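Local coordinates for kinesin-like protein (Caenorhabditis elegans, PDB 5X3E) that probably acts as a kinesin-6 motor, a P-loop NTPase expected to couple ATP hydrolysis to force production along microtubules, at residues S152-V157 against Y209-V214; F170-T175 against V315-D320; V304-A309 against S322-S327. One frame throughout, in Å; residues are numbered along the deposited sequence.

Contact 1: S152-V157 against Y209-V214. With SO4 (sulfate ion), chain J.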
loop_
_atom_site.group_PDB
_atom_site.type_symbol
_atom_site.label_atom_id
_atom_site.label_comp_id
_atom_site.label_asym_id
_atom_site.label_seq_id
_atom_site.Cartn_x
_atom_site.Cartn_y
_atom_site.Cartn_z
ATOM N N SER A 152 17.130 -6.195 -1.491
ATOM C CA SER A 152 17.921 -4.999 -1.235
ATOM C C SER A 152 18.331 -4.810 0.222
ATOM O O SER A 152 19.230 -4.003 0.486
ATOM C CB SER A 152 17.151 -3.759 -1.696
ATOM O OG SER A 152 16.786 -3.875 -3.057
ATOM N N ILE A 153 17.715 -5.521 1.173
ATOM C CA ILE A 153 18.084 -5.364 2.577
ATOM C C ILE A 153 19.213 -6.329 2.905
ATOM O O ILE A 153 19.382 -7.371 2.263
ATOM C CB ILE A 153 16.882 -5.578 3.522
ATOM C CG1 ILE A 153 16.398 -7.027 3.472
ATOM C CG2 ILE A 153 15.759 -4.602 3.208
ATOM C CD1 ILE A 153 15.109 -7.253 4.226
ATOM N N ASN A 154 20.010 -5.959 3.901
ATOM C CA ASN A 154 21.045 -6.814 4.459
ATOM C C ASN A 154 20.820 -6.946 5.957
ATOM O O ASN A 154 19.976 -6.264 6.544
ATOM C CB ASN A 154 22.448 -6.256 4.179
ATOM C CG ASN A 154 22.675 -5.973 2.712
ATOM O OD1 ASN A 154 22.403 -6.817 1.857
ATOM N ND2 ASN A 154 23.166 -4.774 2.407
ATOM N N ASN A 155 21.580 -7.851 6.571
ATOM C CA ASN A 155 21.528 -8.068 8.017
ATOM C C ASN A 155 20.110 -8.403 8.473
ATOM O O ASN A 155 19.662 -7.974 9.538
ATOM C CB ASN A 155 22.063 -6.856 8.780
ATOM C CG ASN A 155 23.510 -6.552 8.455
ATOM O OD1 ASN A 155 24.234 -7.401 7.935
ATOM N ND2 ASN A 155 23.946 -5.339 8.780
ATOM N N ARG A 156 19.395 -9.169 7.658
ATOM C CA ARG A 156 18.084 -9.665 8.057
ATOM C C ARG A 156 18.281 -10.759 9.101
ATOM O O ARG A 156 18.973 -11.746 8.844
ATOM C CB ARG A 156 17.335 -10.228 6.852
ATOM C CG ARG A 156 15.825 -10.189 6.978
ATOM C CD ARG A 156 15.165 -11.163 6.019
ATOM N NE ARG A 156 15.334 -12.522 6.516
ATOM C CZ ARG A 156 16.136 -13.440 5.993
ATOM N NH1 ARG A 156 16.869 -13.173 4.919
ATOM N NH2 ARG A 156 16.198 -14.637 6.558
ATOM N N VAL A 157 17.697 -10.590 10.280
ATOM C CA VAL A 157 17.909 -11.576 11.335
ATOM C C VAL A 157 16.867 -12.681 11.309
ATOM O O VAL A 157 15.849 -12.586 10.617
ATOM C CB VAL A 157 17.935 -10.927 12.728
ATOM C CG1 VAL A 157 19.257 -10.336 12.958
ATOM C CG2 VAL A 157 16.851 -9.860 12.847
ATOM N N TYR A 209 20.501 0.454 1.705
ATOM C CA TYR A 209 20.314 -0.104 3.033
ATOM C C TYR A 209 21.488 0.260 3.933
ATOM O O TYR A 209 22.643 0.265 3.507
ATOM C CB TYR A 209 20.151 -1.620 2.977
ATOM C CG TYR A 209 19.938 -2.210 4.353
ATOM C CD1 TYR A 209 20.998 -2.738 5.081
ATOM C CD2 TYR A 209 18.676 -2.215 4.935
ATOM C CE1 TYR A 209 20.804 -3.259 6.346
ATOM C CE2 TYR A 209 18.472 -2.732 6.197
ATOM C CZ TYR A 209 19.535 -3.252 6.900
ATOM O OH TYR A 209 19.327 -3.769 8.157
ATOM N N ASN A 210 21.180 0.543 5.195
ATOM C CA ASN A 210 22.165 0.994 6.174
ATOM C C ASN A 210 22.771 -0.237 6.837
ATOM O O ASN A 210 22.180 -0.819 7.748
ATOM C CB ASN A 210 21.493 1.915 7.186
ATOM C CG ASN A 210 22.458 2.481 8.198
ATOM O OD1 ASN A 210 23.657 2.194 8.173
ATOM N ND2 ASN A 210 21.937 3.308 9.097
ATOM N N ASP A 211 23.978 -0.615 6.406
ATOM C CA ASP A 211 24.605 -1.834 6.914
ATOM C C ASP A 211 24.956 -1.763 8.394
ATOM O O ASP A 211 25.252 -2.804 8.990
ATOM C CB ASP A 211 25.876 -2.151 6.117
ATOM C CG ASP A 211 25.584 -2.681 4.726
ATOM O OD1 ASP A 211 24.459 -3.157 4.490
ATOM O OD2 ASP A 211 26.482 -2.616 3.859
ATOM N N ASP A 212 24.889 -0.584 9.012
ATOM C CA ASP A 212 25.028 -0.490 10.462
ATOM C C ASP A 212 23.746 -0.860 11.188
ATOM O O ASP A 212 23.718 -0.846 12.421
ATOM C CB ASP A 212 25.479 0.917 10.865
ATOM C CG ASP A 212 26.965 1.130 10.653
ATOM O OD1 ASP A 212 27.745 0.198 10.949
ATOM O OD2 ASP A 212 27.354 2.216 10.182
ATOM N N MET A 213 22.699 -1.195 10.447
ATOM C CA MET A 213 21.431 -1.606 11.011
ATOM C C MET A 213 21.172 -3.078 10.740
ATOM O O MET A 213 21.557 -3.634 9.707
ATOM C CB MET A 213 20.279 -0.768 10.449
ATOM C CG MET A 213 20.384 0.705 10.800
ATOM S SD MET A 213 19.992 1.026 12.530
ATOM C CE MET A 213 18.340 1.678 12.392
ATOM N N VAL A 214 20.542 -3.684 11.690
ATOM C CA VAL A 214 19.978 -5.015 11.577
ATOM C C VAL A 214 18.481 -4.862 11.351
ATOM O O VAL A 214 17.876 -3.879 11.790
ATOM C CB VAL A 214 20.305 -5.816 12.847
ATOM C CG1 VAL A 214 19.563 -7.062 12.847
ATOM C CG2 VAL A 214 21.770 -6.160 12.837
HETATM S S SO4 J . 18.257 4.565 9.023
HETATM O O1 SO4 J . 17.873 3.914 7.774
HETATM O O2 SO4 J . 19.084 5.730 8.728
HETATM O O3 SO4 J . 17.067 4.988 9.760
HETATM O O4 SO4 J . 19.021 3.633 9.842
HETATM O O HOH W 1 20.550 -1.815 -0.216
#

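Contact 2: F170-T175 against V315-D320. With SO4 (sulfate ion), chain G; SO4 (sulfate ion), chain O.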
loop_
_atom_site.group_PDB
_atom_site.type_symbol
_atom_site.label_atom_id
_atom_site.label_comp_id
_atom_site.label_asym_id
_atom_site.label_seq_id
_atom_site.Cartn_x
_atom_site.Cartn_y
_atom_site.Cartn_z
ATOM N N PHE A 170 7.929 -2.496 19.027
ATOM C CA PHE A 170 8.674 -3.743 18.871
ATOM C C PHE A 170 9.695 -3.883 19.992
ATOM O O PHE A 170 10.294 -2.892 20.418
ATOM C CB PHE A 170 9.376 -3.817 17.498
ATOM C CG PHE A 170 8.426 -3.976 16.348
ATOM C CD1 PHE A 170 8.057 -5.238 15.903
ATOM C CD2 PHE A 170 7.863 -2.868 15.743
ATOM C CE1 PHE A 170 7.152 -5.389 14.860
ATOM C CE2 PHE A 170 6.958 -3.011 14.700
ATOM C CZ PHE A 170 6.601 -4.270 14.257
ATOM N N GLU A 171 9.892 -5.109 20.465
ATOM C CA GLU A 171 10.880 -5.406 21.489
ATOM C C GLU A 171 11.919 -6.369 20.927
ATOM O O GLU A 171 11.827 -6.810 19.779
ATOM C CB GLU A 171 10.222 -5.993 22.741
ATOM C CG GLU A 171 9.196 -5.099 23.404
ATOM C CD GLU A 171 9.791 -3.819 23.946
ATOM O OE1 GLU A 171 11.001 -3.813 24.259
ATOM O OE2 GLU A 171 9.050 -2.819 24.053
ATOM N N ILE A 172 12.921 -6.690 21.748
ATOM C CA ILE A 172 14.047 -7.515 21.329
ATOM C C ILE A 172 14.322 -8.588 22.375
ATOM O O ILE A 172 14.607 -8.269 23.535
ATOM C CB ILE A 172 15.307 -6.670 21.083
ATOM C CG1 ILE A 172 15.036 -5.639 19.984
ATOM C CG2 ILE A 172 16.490 -7.569 20.735
ATOM C CD1 ILE A 172 16.071 -4.555 19.863
ATOM N N ARG A 173 14.235 -9.855 21.967
ATOM C CA ARG A 173 14.630 -10.997 22.784
ATOM C C ARG A 173 16.137 -11.222 22.704
ATOM O O ARG A 173 16.801 -10.789 21.762
ATOM C CB ARG A 173 13.928 -12.272 22.323
ATOM C CG ARG A 173 12.448 -12.316 22.562
ATOM C CD ARG A 173 11.917 -13.694 22.283
ATOM N NE ARG A 173 10.467 -13.731 22.408
ATOM C CZ ARG A 173 9.626 -13.443 21.425
ATOM N NH1 ARG A 173 10.093 -13.100 20.233
ATOM N NH2 ARG A 173 8.319 -13.503 21.633
ATOM N N ALA A 174 16.673 -11.899 23.717
ATOM C CA ALA A 174 18.016 -12.457 23.623
ATOM C C ALA A 174 17.992 -13.670 22.698
ATOM O O ALA A 174 16.940 -14.265 22.450
ATOM C CB ALA A 174 18.548 -12.845 24.997
ATOM N N THR A 175 19.171 -14.045 22.190
ATOM C CA THR A 175 19.223 -14.991 21.074
ATOM C C THR A 175 18.705 -16.374 21.460
ATOM O O THR A 175 17.937 -16.984 20.708
ATOM C CB THR A 175 20.650 -15.088 20.523
ATOM O OG1 THR A 175 20.719 -16.165 19.577
ATOM C CG2 THR A 175 21.663 -15.315 21.640
ATOM N N VAL A 315 24.823 -11.866 13.518
ATOM C CA VAL A 315 24.113 -10.670 13.093
ATOM C C VAL A 315 22.978 -10.464 14.082
ATOM O O VAL A 315 21.999 -11.215 14.081
ATOM C CB VAL A 315 23.590 -10.807 11.659
ATOM C CG1 VAL A 315 22.894 -9.525 11.227
ATOM C CG2 VAL A 315 24.727 -11.158 10.726
ATOM N N TYR A 316 23.120 -9.475 14.957
ATOM C CA TYR A 316 22.180 -9.301 16.051
ATOM C C TYR A 316 22.060 -7.824 16.378
ATOM O O TYR A 316 23.043 -7.083 16.252
ATOM C CB TYR A 316 22.621 -10.092 17.289
ATOM C CG TYR A 316 21.464 -10.631 18.085
ATOM C CD1 TYR A 316 20.826 -11.804 17.703
ATOM C CD2 TYR A 316 21.009 -9.973 19.221
ATOM C CE1 TYR A 316 19.762 -12.301 18.422
ATOM C CE2 TYR A 316 19.941 -10.466 19.949
ATOM C CZ TYR A 316 19.325 -11.632 19.541
ATOM O OH TYR A 316 18.264 -12.136 20.242
ATOM N N PRO A 317 20.885 -7.367 16.797
ATOM C CA PRO A 317 20.738 -5.969 17.207
ATOM C C PRO A 317 21.269 -5.739 18.613
ATOM O O PRO A 317 21.419 -6.663 19.415
ATOM C CB PRO A 317 19.220 -5.754 17.164
ATOM C CG PRO A 317 18.667 -7.102 17.497
ATOM C CD PRO A 317 19.594 -8.080 16.812
ATOM N N THR A 318 21.550 -4.471 18.901
ATOM C CA THR A 318 21.762 -4.067 20.282
ATOM C C THR A 318 20.460 -4.258 21.058
ATOM O O THR A 318 19.362 -4.089 20.519
ATOM C CB THR A 318 22.211 -2.606 20.352
ATOM O OG1 THR A 318 21.253 -1.774 19.690
ATOM C CG2 THR A 318 23.561 -2.441 19.666
ATOM N N MET A 319 20.584 -4.604 22.340
ATOM C CA MET A 319 19.403 -5.006 23.097
ATOM C C MET A 319 18.458 -3.847 23.387
ATOM O O MET A 319 17.284 -4.089 23.688
ATOM C CB MET A 319 19.827 -5.668 24.408
ATOM C CG MET A 319 20.570 -6.983 24.222
ATOM S SD MET A 319 19.595 -8.192 23.304
ATOM C CE MET A 319 18.166 -8.342 24.377
ATOM N N ASP A 320 18.918 -2.605 23.259
ATOM C CA ASP A 320 18.108 -1.434 23.597
ATOM C C ASP A 320 17.019 -1.237 22.547
ATOM O O ASP A 320 17.275 -0.736 21.451
ATOM C CB ASP A 320 18.999 -0.202 23.714
ATOM C CG ASP A 320 18.231 1.046 24.117
ATOM O OD1 ASP A 320 18.831 2.143 24.089
ATOM O OD2 ASP A 320 17.035 0.933 24.463
HETATM S S SO4 G . 9.309 0.945 18.427
HETATM O O1 SO4 G . 10.733 1.270 18.399
HETATM O O2 SO4 G . 8.632 1.675 17.364
HETATM O O3 SO4 G . 9.111 -0.490 18.263
HETATM O O4 SO4 G . 8.767 1.355 19.719
HETATM S S SO4 O . 6.017 -13.297 19.251
HETATM O O1 SO4 O . 7.220 -13.448 18.432
HETATM O O2 SO4 O . 4.859 -13.106 18.379
HETATM O O3 SO4 O . 6.160 -12.145 20.135
HETATM O O4 SO4 O . 5.824 -14.496 20.065
#

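Contact 3: V304-A309 against S322-S327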
loop_
_atom_site.group_PDB
_atom_site.type_symbol
_atom_site.label_atom_id
_atom_site.label_comp_id
_atom_site.label_asym_id
_atom_site.label_seq_id
_atom_site.Cartn_x
_atom_site.Cartn_y
_atom_site.Cartn_z
ATOM N N VAL A 304 11.568 -3.198 10.188
ATOM C CA VAL A 304 11.930 -2.964 11.583
ATOM C C VAL A 304 13.449 -3.054 11.698
ATOM O O VAL A 304 14.032 -4.124 11.506
ATOM C CB VAL A 304 11.248 -3.976 12.507
ATOM C CG1 VAL A 304 11.708 -3.775 13.952
ATOM C CG2 VAL A 304 9.729 -3.887 12.360
ATOM N N MET A 305 14.087 -1.941 12.049
ATOM C CA MET A 305 15.540 -1.847 12.090
ATOM C C MET A 305 16.028 -1.515 13.496
ATOM O O MET A 305 15.310 -0.901 14.289
ATOM C CB MET A 305 16.052 -0.789 11.098
ATOM C CG MET A 305 15.960 -1.221 9.641
ATOM S SD MET A 305 15.956 0.140 8.458
ATOM C CE MET A 305 17.434 0.994 8.948
ATOM N N ALA A 306 17.250 -1.943 13.803
ATOM C CA ALA A 306 17.909 -1.598 15.058
ATOM C C ALA A 306 19.412 -1.623 14.834
ATOM O O ALA A 306 19.897 -2.379 13.983
ATOM C CB ALA A 306 17.530 -2.557 16.197
ATOM N N PRO A 307 20.170 -0.811 15.571
ATOM C CA PRO A 307 21.627 -0.775 15.389
ATOM C C PRO A 307 22.260 -2.144 15.588
ATOM O O PRO A 307 21.970 -2.847 16.558
ATOM C CB PRO A 307 22.089 0.216 16.463
ATOM C CG PRO A 307 20.915 1.093 16.692
ATOM C CD PRO A 307 19.699 0.235 16.494
ATOM N N ARG A 308 23.138 -2.514 14.657
ATOM C CA ARG A 308 23.816 -3.798 14.746
ATOM C C ARG A 308 24.777 -3.817 15.926
ATOM O O ARG A 308 25.481 -2.840 16.192
ATOM C CB ARG A 308 24.579 -4.106 13.460
ATOM C CG ARG A 308 25.218 -5.476 13.513
ATOM C CD ARG A 308 25.927 -5.879 12.244
ATOM N NE ARG A 308 26.523 -7.202 12.406
ATOM C CZ ARG A 308 27.320 -7.779 11.516
ATOM N NH1 ARG A 308 27.624 -7.148 10.390
ATOM N NH2 ARG A 308 27.814 -8.987 11.757
ATOM N N ALA A 309 24.800 -4.940 16.636
ATOM C CA ALA A 309 25.668 -5.084 17.794
ATOM C C ALA A 309 27.083 -5.450 17.365
ATOM O O ALA A 309 27.287 -6.279 16.473
ATOM C CB ALA A 309 25.117 -6.147 18.743
ATOM N N SER A 322 14.650 0.874 22.491
ATOM C CA SER A 322 14.372 2.269 22.164
ATOM C C SER A 322 15.161 2.729 20.947
ATOM O O SER A 322 14.840 3.768 20.363
ATOM C CB SER A 322 14.687 3.164 23.362
ATOM O OG SER A 322 16.086 3.270 23.566
ATOM N N GLN A 323 16.186 1.982 20.559
ATOM C CA GLN A 323 16.954 2.287 19.365
ATOM C C GLN A 323 16.269 1.837 18.084
ATOM O O GLN A 323 16.763 2.155 16.999
ATOM C CB GLN A 323 18.330 1.633 19.468
ATOM C CG GLN A 323 19.163 2.180 20.608
ATOM C CD GLN A 323 19.488 3.643 20.414
ATOM O OE1 GLN A 323 18.887 4.513 21.041
ATOM N NE2 GLN A 323 20.445 3.923 19.534
ATOM N N ILE A 324 15.141 1.131 18.185
ATOM C CA ILE A 324 14.468 0.586 17.009
ATOM C C ILE A 324 13.923 1.710 16.135
ATOM O O ILE A 324 13.304 2.661 16.628
ATOM C CB ILE A 324 13.345 -0.372 17.438
ATOM C CG1 ILE A 324 13.932 -1.663 18.014
ATOM C CG2 ILE A 324 12.398 -0.660 16.276
ATOM C CD1 ILE A 324 12.883 -2.691 18.402
ATOM N N ILE A 325 14.149 1.599 14.827
ATOM C CA ILE A 325 13.556 2.480 13.828
ATOM C C ILE A 325 12.701 1.628 12.900
ATOM O O ILE A 325 13.137 0.561 12.456
ATOM C CB ILE A 325 14.629 3.246 13.031
ATOM C CG1 ILE A 325 15.371 4.223 13.942
ATOM C CG2 ILE A 325 13.999 3.976 11.855
ATOM C CD1 ILE A 325 16.584 4.857 13.296
ATOM N N VAL A 326 11.480 2.083 12.624
ATOM C CA VAL A 326 10.533 1.362 11.778
ATOM C C VAL A 326 10.116 2.275 10.635
ATOM O O VAL A 326 9.676 3.405 10.871
ATOM C CB VAL A 326 9.299 0.890 12.576
ATOM C CG1 VAL A 326 8.289 0.217 11.661
ATOM C CG2 VAL A 326 9.711 -0.051 13.708
ATOM N N SER A 327 10.255 1.790 9.405
ATOM C CA SER A 327 9.751 2.492 8.236
ATOM C C SER A 327 8.708 1.627 7.539
ATOM O O SER A 327 8.709 0.399 7.664
ATOM C CB SER A 327 10.887 2.864 7.267
ATOM O OG SER A 327 11.580 1.713 6.821
#

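Contact 1: S152-V157 against Y209-V214
The carbonyl oxygen of Met213 is gripped from opposite faces of its plane, by the amide of Asn155 and the phenol of Tyr209. Asn155 ND2 donates to Met213 O over 3.1 Å and keeps that oxygen close to its own amide plane; Tyr209 OH donates to Met213 O at 2.7 Å, standing well above the carbonyl plane. Tyr209 swings its ring out opposite its amide nitrogen (chi1 -179°) and lays it beneath the 152-157 chain, so that Asn154 N sits 3.5 Å above the ring plane and Ile153 CA lies over the same face. A phenylalanine here would probably leave Met213 O without one of its two donors, held by Asn155 ND2 from one face. Asn154 ND2 donates to Asp211 OD1 at 2.9 Å, using the carboxylate's syn lone pair, amide and carboxylate planes being 49° apart. A water joins Ser152 O to Tyr209 N. At the other end Val157 and Val214 pack, crossing at about a right angle. The contact ties the loop leaving helix 141-152 to the turn leading into strand 213-225 of the motor domain's central sheet, with Leu109 of helix 93-109 against Ile153 and Tyr209, and strand 296-307 beyond Val214.

Contact 2: F170-T175 against V315-D320
Ile172 reaches between Pro317 and Met319, and this is where the contact is closely packed. Its CG2 methyl lies 3.9 Å from Pro317 CG, the two side chains sliding past each other in opposite directions, and 4.1 Å from Met319 SD. The other branch, CG1 set beside the backbone N (chi1 -60°), carries CD1 up to the carbonyl of Thr318, with Ile172 CD1 and Thr318 O 3.4 Å apart. Phe162 touches both Ile172 and Pro317. Ile172 ends the second strand of the antiparallel hairpin 162-165/169-172, and Ala174 takes the N-cap position of helix 175-187; the contact pins the strand-to-helix junction against the long connection between strands 296-307 and 325-333. At that junction Tyr316 OH donates to Arg173 O from above the carbonyl plane, though the modelled 2.5 Å is too short to be taken literally at this resolution, and Tyr316 CE1 comes within 3.6 Å of Thr175 CB. Toward solvent the fit is looser. Met319, bent at chi2 and chi3, turns its sulfur toward Ile172 CG2 and its methyl toward the backbone, with CE 3.7 Å from Ile172 O. The side chain of Arg173 sets off away from the 315-320 loop: NH1 bonds to Cys160 O, the guanidinium makes a cation-pi contact with Tyr163, and a sulfate, probably from the crystallisation liquor, sits at its edge through weak bonds.

Contact 3: V304-A309 against S322-S327
At Val304 and Val326 alike, CG1 lies trans to the amide nitrogen (chi1 176° and 177°), which leaves the two side chains side by side and pointing the same way. They touch through their other branches, Val304 CG2 and Val326 CG2, at 4.1 Å. CG1 of Val304 is left to meet Ile324, whose CG2 comes at a slant to within 3.9 Å of Val304 CG1. The second branch of Ile324 serves the residue two further on, its CG1 packing 4.1 Å from Ala306 CB. One isoleucine thus spans Val304 and Ala306, residues i and i+2 of strand 296-307.

Beneath these side chains runs an antiparallel pairing within the central mixed sheet of the kinesin motor domain, a P-loop NTPase fold; the N-to-C directions of the short segments 304-307 and 325-327 lie 152° apart. Val304 and Val326 form a non-hydrogen-bonded pair; Met305 and Ile325 form the hydrogen-bonded one. Met305 N donates to Ile325 O at 2.7 Å, approaching nearly straight down the carbonyl bond, while Ile325 N returns the bond to Met305 O at 2.8 Å from a direction tilted out of the carbonyl plane. Met305 O also receives a CA-H contact from Ile324, with CA 3.2 Å from that oxygen. Beyond Ile324 the pairing gives way to side-chain contact: Gln323, in a 3-10 turn, sets its CB 3.6 Å from Pro307 CD, the two side chains crossing at about a right angle.

The opposite face carries Met305 and Ile325, both of which touch Met213 of strand 213-225. The valine and isoleucine face lies against the hairpin 162-165/169-172: Phe162 touches Val304, Ala306 and Ile324, and Phe170 touches Val304, Ile324 and Val326. On its other edge, strand 296-307 pairs with strand 213-225.

From the N terminus, the chain leaves helix 141-152 through the loop 152-157, makes the hairpin that ends in 170-175, runs on through helix 175-187 and, after a partly unmodelled stretch, returns at 209-214, where contact 1 closes that excursion. Contact 2 opens inside this loop and closes only at 315-320, so contacts 1 and 2 cross. Contact 3 starts later, at 304-309, in series with contact 1; it closes at 322-327, just after 315-320, and so crosses contact 2 as well. Backbone bonds probably join Val214 to Ala306 and Thr318 to Pro307, while Val315 packs on Asn155 and Val157. Together they fasten helix-exit loop, hairpin and long connection to one end of the central sheet.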